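Local coordinates for protein ribulose-bisphosphate carboxylase (Alicyclobacillus acidocaldarius subsp. acidocaldarius, PDB 4NAS) that belongs to the ribulose-bisphosphate carboxylase large-chain family, joining an N-terminal domain to a TIM-barrel domain in a two-chain assembly that carries bound calcium, at residues B[27-30]-B[31-35]; B[182-186]-B[187-191]; B[197-200]-B[201-205]; B[241-245]-B[246-250]; B[345-348]-B[349-353]. One frame throughout, in Å; residues are numbered along the deposited sequence.

How the interactions relate
Interaction 4 is the most buried of the five, lying where strand 238-242 of the barrel domain gives way to two short helices; the other four are only partly buried. Interactions 1, 3 and 5 are successive turns of amphipathic helices, alike in backbone bonding but different in side chains: methyl groups and an isoleucine in 27-35, a lysine-glutamate salt bridge in 197-205, two aliphatic-aromatic pairs in 345-353. Interactions 2 and 3 share helix 189-207, the first at its capped start and the second farther along. Interactions 2 and 4 meet through Phe182 and Asn242, and both reach the second subunit. Interaction 1 stands apart in the N-terminal domain.

Interaction 1: B[27-30]-B[31-35]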
loop_
_atom_site.group_PDB
_atom_site.type_symbol
_atom_site.label_atom_id
_atom_site.label_comp_id
_atom_site.label_asym_id
_atom_site.label_seq_id
_atom_site.Cartn_x
_atom_site.Cartn_y
_atom_site.Cartn_z
ATOM N N GLU B 27 0.803 -21.001 -21.081
ATOM C CA GLU B 27 -0.601 -21.329 -21.300
ATOM C C GLU B 27 -1.255 -21.885 -20.032
ATOM O O GLU B 27 -2.336 -21.449 -19.646
ATOM C CB GLU B 27 -0.729 -22.320 -22.454
ATOM C CG GLU B 27 -1.839 -21.977 -23.445
ATOM C CD GLU B 27 -1.494 -20.809 -24.363
ATOM O OE1 GLU B 27 -2.367 -19.940 -24.567
ATOM O OE2 GLU B 27 -0.360 -20.768 -24.895
ATOM N N ALA B 28 -0.590 -22.833 -19.375
ATOM C CA ALA B 28 -1.080 -23.369 -18.105
ATOM C C ALA B 28 -1.077 -22.310 -16.992
ATOM O O ALA B 28 -2.032 -22.201 -16.224
ATOM C CB ALA B 28 -0.265 -24.580 -17.683
ATOM N N ARG B 29 -0.002 -21.533 -16.902
ATOM C CA ARG B 29 0.083 -20.520 -15.862
ATOM C C ARG B 29 -1.053 -19.512 -15.998
ATOM O O ARG B 29 -1.693 -19.169 -15.008
ATOM C CB ARG B 29 1.436 -19.813 -15.877
ATOM C CG ARG B 29 1.580 -18.802 -14.763
ATOM C CD ARG B 29 2.965 -18.221 -14.686
ATOM N NE ARG B 29 3.003 -17.094 -13.765
ATOM C CZ ARG B 29 4.094 -16.397 -13.467
ATOM N NH1 ARG B 29 5.264 -16.718 -14.007
ATOM N NH2 ARG B 29 4.015 -15.376 -12.614
ATOM N N ALA B 30 -1.330 -19.077 -17.229
ATOM C CA ALA B 30 -2.443 -18.162 -17.479
ATOM C C ALA B 30 -3.807 -18.759 -17.103
ATOM O O ALA B 30 -4.632 -18.080 -16.485
ATOM C CB ALA B 30 -2.433 -17.667 -18.942
ATOM N N GLU B 31 -4.043 -20.016 -17.479
ATOM C CA GLU B 31 -5.295 -20.698 -17.135
ATOM C C GLU B 31 -5.469 -20.830 -15.613
ATOM O O GLU B 31 -6.565 -20.650 -15.077
ATOM C CB GLU B 31 -5.357 -22.080 -17.811
ATOM C CG GLU B 31 -6.745 -22.712 -17.847
ATOM C CD GLU B 31 -7.690 -22.045 -18.845
ATOM O OE1 GLU B 31 -8.916 -22.269 -18.737
ATOM O OE2 GLU B 31 -7.213 -21.309 -19.741
ATOM N N GLY B 32 -4.378 -21.134 -14.921
ATOM C CA GLY B 32 -4.394 -21.229 -13.473
ATOM C C GLY B 32 -4.749 -19.916 -12.806
ATOM O O GLY B 32 -5.530 -19.889 -11.857
ATOM N N ILE B 33 -4.163 -18.827 -13.292
ATOM C CA ILE B 33 -4.523 -17.487 -12.826
ATOM C C ILE B 33 -6.013 -17.197 -13.029
ATOM O O ILE B 33 -6.702 -16.794 -12.088
ATOM C CB ILE B 33 -3.673 -16.395 -13.516
ATOM C CG1 ILE B 33 -2.195 -16.557 -13.148
ATOM C CG2 ILE B 33 -4.170 -14.984 -13.146
ATOM C CD1 ILE B 33 -1.269 -15.742 -14.032
ATOM N N ALA B 34 -6.509 -17.423 -14.248
ATOM C CA ALA B 34 -7.892 -17.079 -14.587
ATOM C C ALA B 34 -8.926 -17.831 -13.740
ATOM O O ALA B 34 -9.961 -17.279 -13.372
ATOM C CB ALA B 34 -8.149 -17.308 -16.067
ATOM N N VAL B 35 -8.632 -19.091 -13.439
ATOM C CA VAL B 35 -9.517 -19.923 -12.626
ATOM C C VAL B 35 -9.277 -19.725 -11.124
ATOM O O VAL B 35 -10.219 -19.521 -10.358
ATOM C CB VAL B 35 -9.376 -21.410 -13.023
ATOM C CG1 VAL B 35 -10.091 -22.350 -12.026
ATOM C CG2 VAL B 35 -9.887 -21.616 -14.449
#
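Arg29 and Ile33 meet one turn apart on helix 26-36, an amphipathic alpha-helix packed against the mixed beta-sheet of the N-terminal domain. The backbone supplies the polar part of the contact through four i to i+4 hydrogen bonds: Glu31 N to Glu27 O, Gly32 N to Ala28 O, Ile33 N to Arg29 O and Ala34 N to Ala30 O. The shortest, from Gly32 N to Ala28 O, spans 2.9 Å.

The apolar part belongs to the inner side of the helix. Ala30, Ile33 and Ala34 are buried there: Ala30 reaches strands 59-68 and 73-83 at Val60, Ile63 and Ile78, while Ile33 packs on Ile80, Tyr82 and Leu102. The aliphatic stem of Arg29 contributes CG, which lies 4.2 Å from CD1 of Ile33.

Charges are kept at the margins. The extended Arg29 chain carries its guanidinium away from the following turn to a salt bridge with Asp21. Glu27 and Glu31 are both exposed, and their carboxylates stay well separated, with Glu27 OE1 and Glu31 OE2 7.0 Å apart, so any mutual repulsion is probably modest. On Ile33, CG1 sits beside the residue's own backbone N (chi1 -64°), which sets it over the preceding turn, and CG1 comes within 3.2 Å of the Arg29 carbonyl O.

Interaction 2: B[182-186]-B[187-191]; sequences FTEAY and ATPED
Glu184 OE1 and Glu190 OE2, one from each side of the turn, both form salt bridges to NH2 of Arg227 on helix 221-233. The two oxygens lie 4.4 Å apart, a like-charge approach that the shared guanidinium probably offsets; Glu190 OE1 has a further partner in Arg230. On its way there the extended Glu184 chain crosses the Pro189 ring at about a right angle, with Glu184 CD 3.7 Å from Pro189 CD. Nearby, the Thr188 methyl CG2 stands 4.1 Å from the Glu184 carbonyl O.

The stretch is a loop running into the first turn of helix 189-207 of the barrel domain, and it holds two local hydroxyl motifs. Thr183 OG1 accepts from Ala185 N at 3.1 Å, forming an ST turn. Thr188 is the N-cap: with chi1 at 66°, OG1 stands between its own backbone N and carbonyl carbon, where it accepts from Asp191 N at 3.1 Å and N-H...O of 153°.

Ala187 is buried against Leu157 and Leu160 of helix 157-168, whereas the neighbouring Tyr186 side chain turns to the subunit interface. One face of its ring carries Ala185 CB, and its OH is hydrogen-bonded to His56 of the second subunit.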
loop_
_atom_site.group_PDB
_atom_site.type_symbol
_atom_site.label_atom_id
_atom_site.label_comp_id
_atom_site.label_asym_id
_atom_site.label_seq_id
_atom_site.Cartn_x
_atom_site.Cartn_y
_atom_site.Cartn_z
ATOM N N PHE B 182 4.180 16.014 10.376
ATOM C CA PHE B 182 3.277 15.203 11.196
ATOM C C PHE B 182 3.159 15.646 12.668
ATOM O O PHE B 182 2.077 15.565 13.248
ATOM C CB PHE B 182 3.662 13.722 11.122
ATOM C CG PHE B 182 3.440 13.116 9.784
ATOM C CD1 PHE B 182 2.168 12.747 9.393
ATOM C CD2 PHE B 182 4.500 12.886 8.917
ATOM C CE1 PHE B 182 1.941 12.187 8.159
ATOM C CE2 PHE B 182 4.276 12.315 7.654
ATOM C CZ PHE B 182 3.005 11.971 7.280
ATOM N N THR B 183 4.256 16.109 13.273
ATOM C CA THR B 183 4.204 16.555 14.669
ATOM C C THR B 183 3.228 17.716 14.917
ATOM O O THR B 183 3.242 18.735 14.210
ATOM C CB THR B 183 5.594 16.941 15.232
ATOM O OG1 THR B 183 5.427 17.609 16.490
ATOM C CG2 THR B 183 6.330 17.876 14.286
ATOM N N GLU B 184 2.385 17.560 15.931
ATOM C CA GLU B 184 1.459 18.625 16.308
ATOM C C GLU B 184 1.904 19.312 17.601
ATOM O O GLU B 184 1.081 19.829 18.348
ATOM C CB GLU B 184 0.033 18.070 16.445
ATOM C CG GLU B 184 -0.422 17.256 15.230
ATOM C CD GLU B 184 -1.836 16.692 15.376
ATOM O OE1 GLU B 184 -2.651 17.291 16.109
ATOM O OE2 GLU B 184 -2.132 15.649 14.749
ATOM N N ALA B 185 3.210 19.334 17.854
ATOM C CA ALA B 185 3.734 19.875 19.113
ATOM C C ALA B 185 3.783 21.401 19.171
ATOM O O ALA B 185 3.709 21.983 20.236
ATOM C CB ALA B 185 5.115 19.300 19.410
ATOM N N TYR B 186 3.920 22.049 18.026
ATOM C CA TYR B 186 4.061 23.494 18.017
ATOM C C TYR B 186 2.846 24.162 17.379
ATOM O O TYR B 186 2.468 25.275 17.746
ATOM C CB TYR B 186 5.355 23.887 17.306
ATOM C CG TYR B 186 6.537 23.099 17.822
ATOM C CD1 TYR B 186 7.170 23.451 19.011
ATOM C CD2 TYR B 186 6.995 21.979 17.141
ATOM C CE1 TYR B 186 8.243 22.716 19.497
ATOM C CE2 TYR B 186 8.064 21.239 17.617
ATOM C CZ TYR B 186 8.685 21.607 18.792
ATOM O OH TYR B 186 9.747 20.860 19.256
ATOM N N ALA B 187 2.227 23.471 16.429
ATOM C CA ALA B 187 1.041 24.007 15.773
ATOM C C ALA B 187 0.210 22.873 15.200
ATOM O O ALA B 187 0.649 22.180 14.292
ATOM C CB ALA B 187 1.425 24.983 14.678
ATOM N N THR B 188 -0.983 22.693 15.749
ATOM C CA THR B 188 -1.919 21.700 15.261
ATOM C C THR B 188 -2.447 22.099 13.888
ATOM O O THR B 188 -2.484 23.284 13.552
ATOM C CB THR B 188 -3.107 21.570 16.205
ATOM O OG1 THR B 188 -3.867 22.789 16.188
ATOM C CG2 THR B 188 -2.628 21.290 17.601
ATOM N N PRO B 189 -2.841 21.108 13.081
ATOM C CA PRO B 189 -3.443 21.399 11.779
ATOM C C PRO B 189 -4.626 22.385 11.869
ATOM O O PRO B 189 -4.767 23.266 11.008
ATOM C CB PRO B 189 -3.885 20.014 11.301
ATOM C CG PRO B 189 -2.765 19.129 11.806
ATOM C CD PRO B 189 -2.473 19.682 13.209
ATOM N N GLU B 190 -5.459 22.254 12.897
ATOM C CA GLU B 190 -6.608 23.141 13.006
ATOM C C GLU B 190 -6.167 24.577 13.316
ATOM O O GLU B 190 -6.746 25.534 12.794
ATOM C CB GLU B 190 -7.668 22.628 13.999
ATOM C CG GLU B 190 -7.250 21.554 14.985
ATOM C CD GLU B 190 -7.020 20.162 14.358
ATOM O OE1 GLU B 190 -7.958 19.528 13.821
ATOM O OE2 GLU B 190 -5.878 19.699 14.433
ATOM N N ASP B 191 -5.127 24.725 14.136
ATOM C CA ASP B 191 -4.599 26.054 14.451
ATOM C C ASP B 191 -3.896 26.689 13.245
ATOM O O ASP B 191 -3.915 27.917 13.074
ATOM C CB ASP B 191 -3.647 26.005 15.651
ATOM C CG ASP B 191 -4.382 25.858 16.980
ATOM O OD1 ASP B 191 -5.619 26.062 17.020
ATOM O OD2 ASP B 191 -3.713 25.545 17.989
#

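Interaction 3: B[197-200]-B[201-205]; sequences AAKA and DEIAQ
Bends at chi2 (65°) and chi4 (149°) in Lys199, beyond a CG that lies opposite the backbone N, turn the ammonium along the helix toward the following turn. There it meets Glu202, whose chain is extended beyond CG and reaches out from the same flank. The two side chains cross obliquely and join in a salt bridge at i to i+3 spacing, Lys199 NZ to Glu202 OE2 3.3 Å, weak as a hydrogen bond. OE1 of Glu202 is farther from the same nitrogen, at 4.2 Å, so the carboxylate presents chiefly one oxygen.

Beneath this pair, Lys199 CG also touches Ile203 CD1 at 4.1 Å, so the one lysine gives its stem to an apolar neighbour and its tip to a charged one. Both side chains border helix 157-168: Lys199 on Val161, Ile203 on Ala168, with buried Ala200 against Phe164. This is the inner face of helix 189-207, an amphipathic helix on the outside of the barrel domain.

Backbone bonds at i to i+4 run through the whole turn, among them Ile203 N to Lys199 O at 3.0 Å. On the exposed side, Asp201 OD2 lies 3.4 Å from Ala197 O, two acceptors without a bond, and OD1 has a long, weak ion pair with Arg210. With its hydrogen bond weak, Glu202 exposed and OE2 also in a long, weak ion pair with Arg206, the lysine-glutamate pair is likely to add only modestly to helix stability.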
loop_
_atom_site.group_PDB
_atom_site.type_symbol
_atom_site.label_atom_id
_atom_site.label_comp_id
_atom_site.label_asym_id
_atom_site.label_seq_id
_atom_site.Cartn_x
_atom_site.Cartn_y
_atom_site.Cartn_z
ATOM N N ALA B 197 -5.431 31.495 7.448
ATOM C CA ALA B 197 -6.609 32.181 6.928
ATOM C C ALA B 197 -6.535 33.686 7.175
ATOM O O ALA B 197 -6.719 34.486 6.252
ATOM C CB ALA B 197 -7.872 31.609 7.552
ATOM N N ALA B 198 -6.260 34.078 8.417
ATOM C CA ALA B 198 -6.197 35.496 8.748
ATOM C C ALA B 198 -5.066 36.210 8.006
ATOM O O ALA B 198 -5.267 37.299 7.468
ATOM C CB ALA B 198 -6.075 35.701 10.260
ATOM N N LYS B 199 -3.887 35.592 7.972
ATOM C CA LYS B 199 -2.733 36.192 7.316
ATOM C C LYS B 199 -3.051 36.387 5.842
ATOM O O LYS B 199 -2.783 37.451 5.277
ATOM C CB LYS B 199 -1.506 35.294 7.483
ATOM C CG LYS B 199 -0.191 35.899 7.019
ATOM C CD LYS B 199 0.222 37.127 7.867
ATOM C CE LYS B 199 1.693 37.472 7.630
ATOM N NZ LYS B 199 1.978 38.940 7.765
ATOM N N ALA B 200 -3.652 35.360 5.237
ATOM C CA ALA B 200 -4.083 35.430 3.845
ATOM C C ALA B 200 -5.008 36.622 3.590
ATOM O O ALA B 200 -4.906 37.283 2.561
ATOM C CB ALA B 200 -4.764 34.117 3.405
ATOM N N ASP B 201 -5.901 36.887 4.537
ATOM C CA ASP B 201 -6.852 37.984 4.420
ATOM C C ASP B 201 -6.144 39.333 4.405
ATOM O O ASP B 201 -6.453 40.204 3.591
ATOM C CB ASP B 201 -7.866 37.927 5.563
ATOM C CG ASP B 201 -8.949 36.896 5.328
ATOM O OD1 ASP B 201 -9.222 36.583 4.153
ATOM O OD2 ASP B 201 -9.535 36.401 6.314
ATOM N N GLU B 202 -5.199 39.497 5.321
ATOM C CA GLU B 202 -4.367 40.682 5.364
ATOM C C GLU B 202 -3.654 40.882 4.030
ATOM O O GLU B 202 -3.716 41.958 3.440
ATOM C CB GLU B 202 -3.353 40.551 6.503
ATOM C CG GLU B 202 -2.301 41.645 6.562
ATOM C CD GLU B 202 -1.208 41.329 7.573
ATOM O OE1 GLU B 202 -1.544 40.938 8.712
ATOM O OE2 GLU B 202 -0.014 41.458 7.225
ATOM N N ILE B 203 -3.003 39.830 3.541
ATOM C CA ILE B 203 -2.170 39.940 2.346
ATOM C C ILE B 203 -2.965 40.221 1.053
ATOM O O ILE B 203 -2.491 40.934 0.154
ATOM C CB ILE B 203 -1.254 38.705 2.216
ATOM C CG1 ILE B 203 -0.159 38.774 3.277
ATOM C CG2 ILE B 203 -0.611 38.625 0.846
ATOM C CD1 ILE B 203 0.649 37.504 3.369
ATOM N N ALA B 204 -4.189 39.706 0.981
ATOM C CA ALA B 204 -5.036 39.904 -0.195
ATOM C C ALA B 204 -5.294 41.382 -0.487
ATOM O O ALA B 204 -5.606 41.750 -1.620
ATOM C CB ALA B 204 -6.357 39.168 -0.029
ATOM N N GLN B 205 -5.161 42.219 0.538
ATOM C CA GLN B 205 -5.378 43.653 0.380
ATOM C C GLN B 205 -4.309 44.330 -0.481
ATOM O O GLN B 205 -4.533 45.413 -1.011
ATOM C CB GLN B 205 -5.512 44.325 1.746
ATOM C CG GLN B 205 -6.831 44.000 2.429
ATOM C CD GLN B 205 -7.148 44.936 3.577
ATOM O OE1 GLN B 205 -8.213 45.559 3.612
ATOM N NE2 GLN B 205 -6.225 45.039 4.528
#

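Interaction 4: B[241-245]-B[246-250]; sequences VNVVA and YGYDV
Val243 CG1 meets Tyr248 at CD1, 3.8 Å away, the two side chains crossing at about a right angle. This is the tight part of the contact, and the backbone closes it: Gly247 N donates to Val243 O at 2.7 Å, and Tyr246 N to Asn242 O at 3.1 Å. A weak second bond from Tyr246 N also reaches Val243 O, which thus takes two donors. Gly247 ends this short helical turn with a positive phi of 108°, a conformation suited to glycine because a CB would collide with the preceding carbonyl O, and it also stands at the N-cap of helix 248-256; a glycerol, probably from the crystallisation liquor, is about 3 Å from Gly247 between nearest atoms. The chain therefore kinks here and starts a new helix at once.

The looser side is marked by Val244, which is partly exposed. It lies alongside Tyr248, pointing the same way. With CG1 anti to the backbone N (chi1 178°), CG2 is left beside that N, where it alone reaches the phenol end, 3.7 Å from OH.

The tyrosines splay apart, each tied down at its OH: Tyr248 to Val287 O, Tyr246 to Gly219 O. Asn242, near the end of strand 238-242, is the centre of an inverse gamma turn, and its side chain packs on Glu179, a calcium ligand, and on Val96 of the second subunit. The segment thus links strand 238-242, hydrogen-bonded to strand 264-267, with helix 284-295 on the Tyr248 side and helix 221-233 on the Tyr246 side.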
loop_
_atom_site.group_PDB
_atom_site.type_symbol
_atom_site.label_atom_id
_atom_site.label_comp_id
_atom_site.label_asym_id
_atom_site.label_seq_id
_atom_site.Cartn_x
_atom_site.Cartn_y
_atom_site.Cartn_z
ATOM N N VAL B 241 -3.157 14.792 1.086
ATOM C CA VAL B 241 -3.295 13.426 1.547
ATOM C C VAL B 241 -2.207 12.562 0.937
ATOM O O VAL B 241 -2.035 12.531 -0.294
ATOM C CB VAL B 241 -4.694 12.835 1.203
ATOM C CG1 VAL B 241 -4.841 11.429 1.774
ATOM C CG2 VAL B 241 -5.797 13.708 1.761
ATOM N N ASN B 242 -1.460 11.893 1.809
ATOM C CA ASN B 242 -0.562 10.815 1.412
ATOM C C ASN B 242 -1.349 9.541 1.087
ATOM O O ASN B 242 -1.446 8.605 1.889
ATOM C CB ASN B 242 0.442 10.551 2.511
ATOM C CG ASN B 242 1.391 11.730 2.703
ATOM O OD1 ASN B 242 2.087 12.142 1.763
ATOM N ND2 ASN B 242 1.396 12.293 3.905
ATOM N N VAL B 243 -1.897 9.526 -0.107
ATOM C CA VAL B 243 -2.893 8.503 -0.459
ATOM C C VAL B 243 -2.400 7.071 -0.311
ATOM O O VAL B 243 -3.080 6.192 0.275
ATOM C CB VAL B 243 -3.391 8.738 -1.880
ATOM C CG1 VAL B 243 -4.484 7.727 -2.216
ATOM C CG2 VAL B 243 -3.921 10.166 -1.985
ATOM N N VAL B 244 -1.228 6.802 -0.873
ATOM C CA VAL B 244 -0.696 5.439 -0.848
ATOM C C VAL B 244 -0.350 4.987 0.581
ATOM O O VAL B 244 -0.504 3.809 0.923
ATOM C CB VAL B 244 0.529 5.272 -1.816
ATOM C CG1 VAL B 244 1.134 3.835 -1.747
ATOM C CG2 VAL B 244 0.121 5.607 -3.253
ATOM N N ALA B 245 0.107 5.908 1.425
ATOM C CA ALA B 245 0.416 5.537 2.806
ATOM C C ALA B 245 -0.864 5.119 3.538
ATOM O O ALA B 245 -0.877 4.165 4.346
ATOM C CB ALA B 245 1.101 6.681 3.527
ATOM N N TYR B 246 -1.951 5.822 3.250
ATOM C CA TYR B 246 -3.180 5.575 3.999
ATOM C C TYR B 246 -4.006 4.454 3.377
ATOM O O TYR B 246 -4.693 3.719 4.086
ATOM C CB TYR B 246 -4.017 6.838 4.081
ATOM C CG TYR B 246 -3.732 7.665 5.305
ATOM C CD1 TYR B 246 -4.037 7.181 6.573
ATOM C CD2 TYR B 246 -3.191 8.941 5.198
ATOM C CE1 TYR B 246 -3.793 7.934 7.700
ATOM C CE2 TYR B 246 -2.938 9.714 6.341
ATOM C CZ TYR B 246 -3.244 9.199 7.581
ATOM O OH TYR B 246 -3.034 9.950 8.716
ATOM N N GLY B 247 -3.922 4.323 2.054
ATOM C CA GLY B 247 -4.729 3.355 1.332
ATOM C C GLY B 247 -5.833 3.999 0.524
ATOM O O GLY B 247 -6.448 4.961 0.980
ATOM N N TYR B 248 -6.152 3.445 -0.648
ATOM C CA TYR B 248 -7.090 4.129 -1.540
ATOM C C TYR B 248 -8.523 4.157 -1.016
ATOM O O TYR B 248 -9.269 5.123 -1.260
ATOM C CB TYR B 248 -7.056 3.557 -2.970
ATOM C CG TYR B 248 -5.758 3.744 -3.724
ATOM C CD1 TYR B 248 -5.534 4.885 -4.503
ATOM C CD2 TYR B 248 -4.774 2.772 -3.696
ATOM C CE1 TYR B 248 -4.356 5.063 -5.196
ATOM C CE2 TYR B 248 -3.578 2.943 -4.389
ATOM C CZ TYR B 248 -3.384 4.081 -5.149
ATOM O OH TYR B 248 -2.204 4.246 -5.841
ATOM N N ASP B 249 -8.923 3.090 -0.330
ATOM C CA ASP B 249 -10.275 3.022 0.220
ATOM C C ASP B 249 -10.486 4.047 1.308
ATOM O O ASP B 249 -11.599 4.548 1.454
ATOM C CB ASP B 249 -10.600 1.634 0.758
ATOM C CG ASP B 249 -10.898 0.646 -0.344
ATOM O OD1 ASP B 249 -11.675 0.996 -1.262
ATOM O OD2 ASP B 249 -10.323 -0.460 -0.311
ATOM N N VAL B 250 -9.432 4.314 2.088
ATOM C CA VAL B 250 -9.471 5.343 3.112
ATOM C C VAL B 250 -9.782 6.681 2.469
ATOM O O VAL B 250 -10.712 7.380 2.896
ATOM C CB VAL B 250 -8.123 5.484 3.871
ATOM C CG1 VAL B 250 -8.052 6.834 4.555
ATOM C CG2 VAL B 250 -7.964 4.404 4.909
#

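Interaction 5: B[345-348]-B[349-353]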
loop_
_atom_site.group_PDB
_atom_site.type_symbol
_atom_site.label_atom_id
_atom_site.label_comp_id
_atom_site.label_asym_id
_atom_site.label_seq_id
_atom_site.Cartn_x
_atom_site.Cartn_y
_atom_site.Cartn_z
ATOM N N VAL B 345 7.939 27.457 -17.850
ATOM C CA VAL B 345 6.511 27.745 -18.037
ATOM C C VAL B 345 5.948 27.601 -19.465
ATOM O O VAL B 345 4.891 26.992 -19.642
ATOM C CB VAL B 345 6.053 29.067 -17.367
ATOM C CG1 VAL B 345 4.677 29.490 -17.868
ATOM C CG2 VAL B 345 6.023 28.906 -15.852
ATOM N N PRO B 346 6.641 28.145 -20.480
ATOM C CA PRO B 346 6.102 27.972 -21.833
ATOM C C PRO B 346 6.068 26.513 -22.284
ATOM O O PRO B 346 5.143 26.115 -22.979
ATOM C CB PRO B 346 7.087 28.761 -22.708
ATOM C CG PRO B 346 7.696 29.759 -21.787
ATOM C CD PRO B 346 7.818 29.034 -20.476
ATOM N N ARG B 347 7.085 25.739 -21.922
ATOM C CA ARG B 347 7.092 24.316 -22.232
ATOM C C ARG B 347 5.951 23.650 -21.501
ATOM O O ARG B 347 5.281 22.766 -22.050
ATOM C CB ARG B 347 8.428 23.666 -21.848
ATOM C CG ARG B 347 8.465 22.148 -22.022
ATOM C CD ARG B 347 8.034 21.698 -23.435
ATOM N NE ARG B 347 9.108 21.841 -24.414
ATOM C CZ ARG B 347 10.068 20.938 -24.592
ATOM N NH1 ARG B 347 11.013 21.147 -25.493
ATOM N NH2 ARG B 347 10.083 19.825 -23.857
ATOM N N LEU B 348 5.723 24.067 -20.261
ATOM C CA LEU B 348 4.627 23.488 -19.486
ATOM C C LEU B 348 3.258 23.794 -20.095
ATOM O O LEU B 348 2.365 22.955 -20.054
ATOM C CB LEU B 348 4.715 23.885 -18.009
ATOM C CG LEU B 348 5.879 23.185 -17.290
ATOM C CD1 LEU B 348 6.157 23.795 -15.911
ATOM C CD2 LEU B 348 5.624 21.664 -17.178
ATOM N N TYR B 349 3.100 24.981 -20.678
ATOM C CA TYR B 349 1.869 25.299 -21.398
ATOM C C TYR B 349 1.668 24.336 -22.565
ATOM O O TYR B 349 0.554 23.905 -22.855
ATOM C CB TYR B 349 1.921 26.718 -21.942
ATOM C CG TYR B 349 1.296 27.782 -21.073
ATOM C CD1 TYR B 349 2.036 28.409 -20.072
ATOM C CD2 TYR B 349 -0.011 28.212 -21.290
ATOM C CE1 TYR B 349 1.485 29.410 -19.295
ATOM C CE2 TYR B 349 -0.573 29.220 -20.508
ATOM C CZ TYR B 349 0.187 29.812 -19.514
ATOM O OH TYR B 349 -0.343 30.805 -18.720
ATOM N N GLN B 350 2.761 24.008 -23.240
ATOM C CA GLN B 350 2.693 23.131 -24.398
ATOM C C GLN B 350 2.392 21.698 -23.995
ATOM O O GLN B 350 1.570 21.047 -24.626
ATOM C CB GLN B 350 3.980 23.233 -25.208
ATOM C CG GLN B 350 4.113 24.567 -25.889
ATOM C CD GLN B 350 5.450 24.739 -26.527
ATOM O OE1 GLN B 350 6.427 24.104 -26.128
ATOM N NE2 GLN B 350 5.512 25.592 -27.533
ATOM N N ASP B 351 3.008 21.237 -22.904
ATOM C CA ASP B 351 2.768 19.894 -22.379
ATOM C C ASP B 351 1.356 19.700 -21.808
ATOM O O ASP B 351 0.717 18.670 -22.044
ATOM C CB ASP B 351 3.782 19.532 -21.281
ATOM C CG ASP B 351 5.171 19.222 -21.821
ATOM O OD1 ASP B 351 5.362 19.215 -23.048
ATOM O OD2 ASP B 351 6.087 18.982 -21.008
ATOM N N PHE B 352 0.863 20.668 -21.044
ATOM C CA PHE B 352 -0.378 20.434 -20.296
ATOM C C PHE B 352 -1.551 21.368 -20.613
ATOM O O PHE B 352 -2.695 21.069 -20.266
ATOM C CB PHE B 352 -0.102 20.461 -18.788
ATOM C CG PHE B 352 0.890 19.426 -18.327
ATOM C CD1 PHE B 352 0.481 18.153 -17.990
ATOM C CD2 PHE B 352 2.234 19.748 -18.201
ATOM C CE1 PHE B 352 1.394 17.196 -17.561
ATOM C CE2 PHE B 352 3.155 18.806 -17.773
ATOM C CZ PHE B 352 2.732 17.523 -17.448
ATOM N N GLY B 353 -1.277 22.494 -21.261
ATOM C CA GLY B 353 -2.309 23.500 -21.476
ATOM C C GLY B 353 -2.489 24.360 -20.231
ATOM O O GLY B 353 -1.617 24.361 -19.357
#
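Helix 345-352 of the TIM-barrel domain is two turns long, and its residues Val345 and Tyr349 pair along one side. They lie side by side, pointing the same way, with Val345 CG1 3.5 Å from Tyr349 CE1; the Val345 carbonyl O lies at the ring's edge, near its plane. The same O accepts from Tyr349 N at 2.9 Å. Both side chains also meet helix 371-386, Val345 on Phe378 and Tyr349 on Ile382.

A turn on, Leu348 and Phe352 likewise lie side by side, pointing the same way, Leu348 CD2 to Phe352 CE2 3.8 Å, with Phe352 resting on Pro334 and Pro336 of strand 333-337 and Leu348 on Leu358.

The outer flank is polar. Arg347 bends at chi2 and chi3 (53° and 80°), which folds its chain across Gln350 at about a right angle and brings CD to 3.7 Å from Asp351 OD1. No ion pair forms between Arg347 and Asp351; instead NH2 of the arginine and OD2 of the aspartate both hydrogen-bond to the hydroxyl of Tyr306, which bridges them. Gly353, with positive phi, ends the helix, and its N donates to Tyr349 O at 2.8 Å.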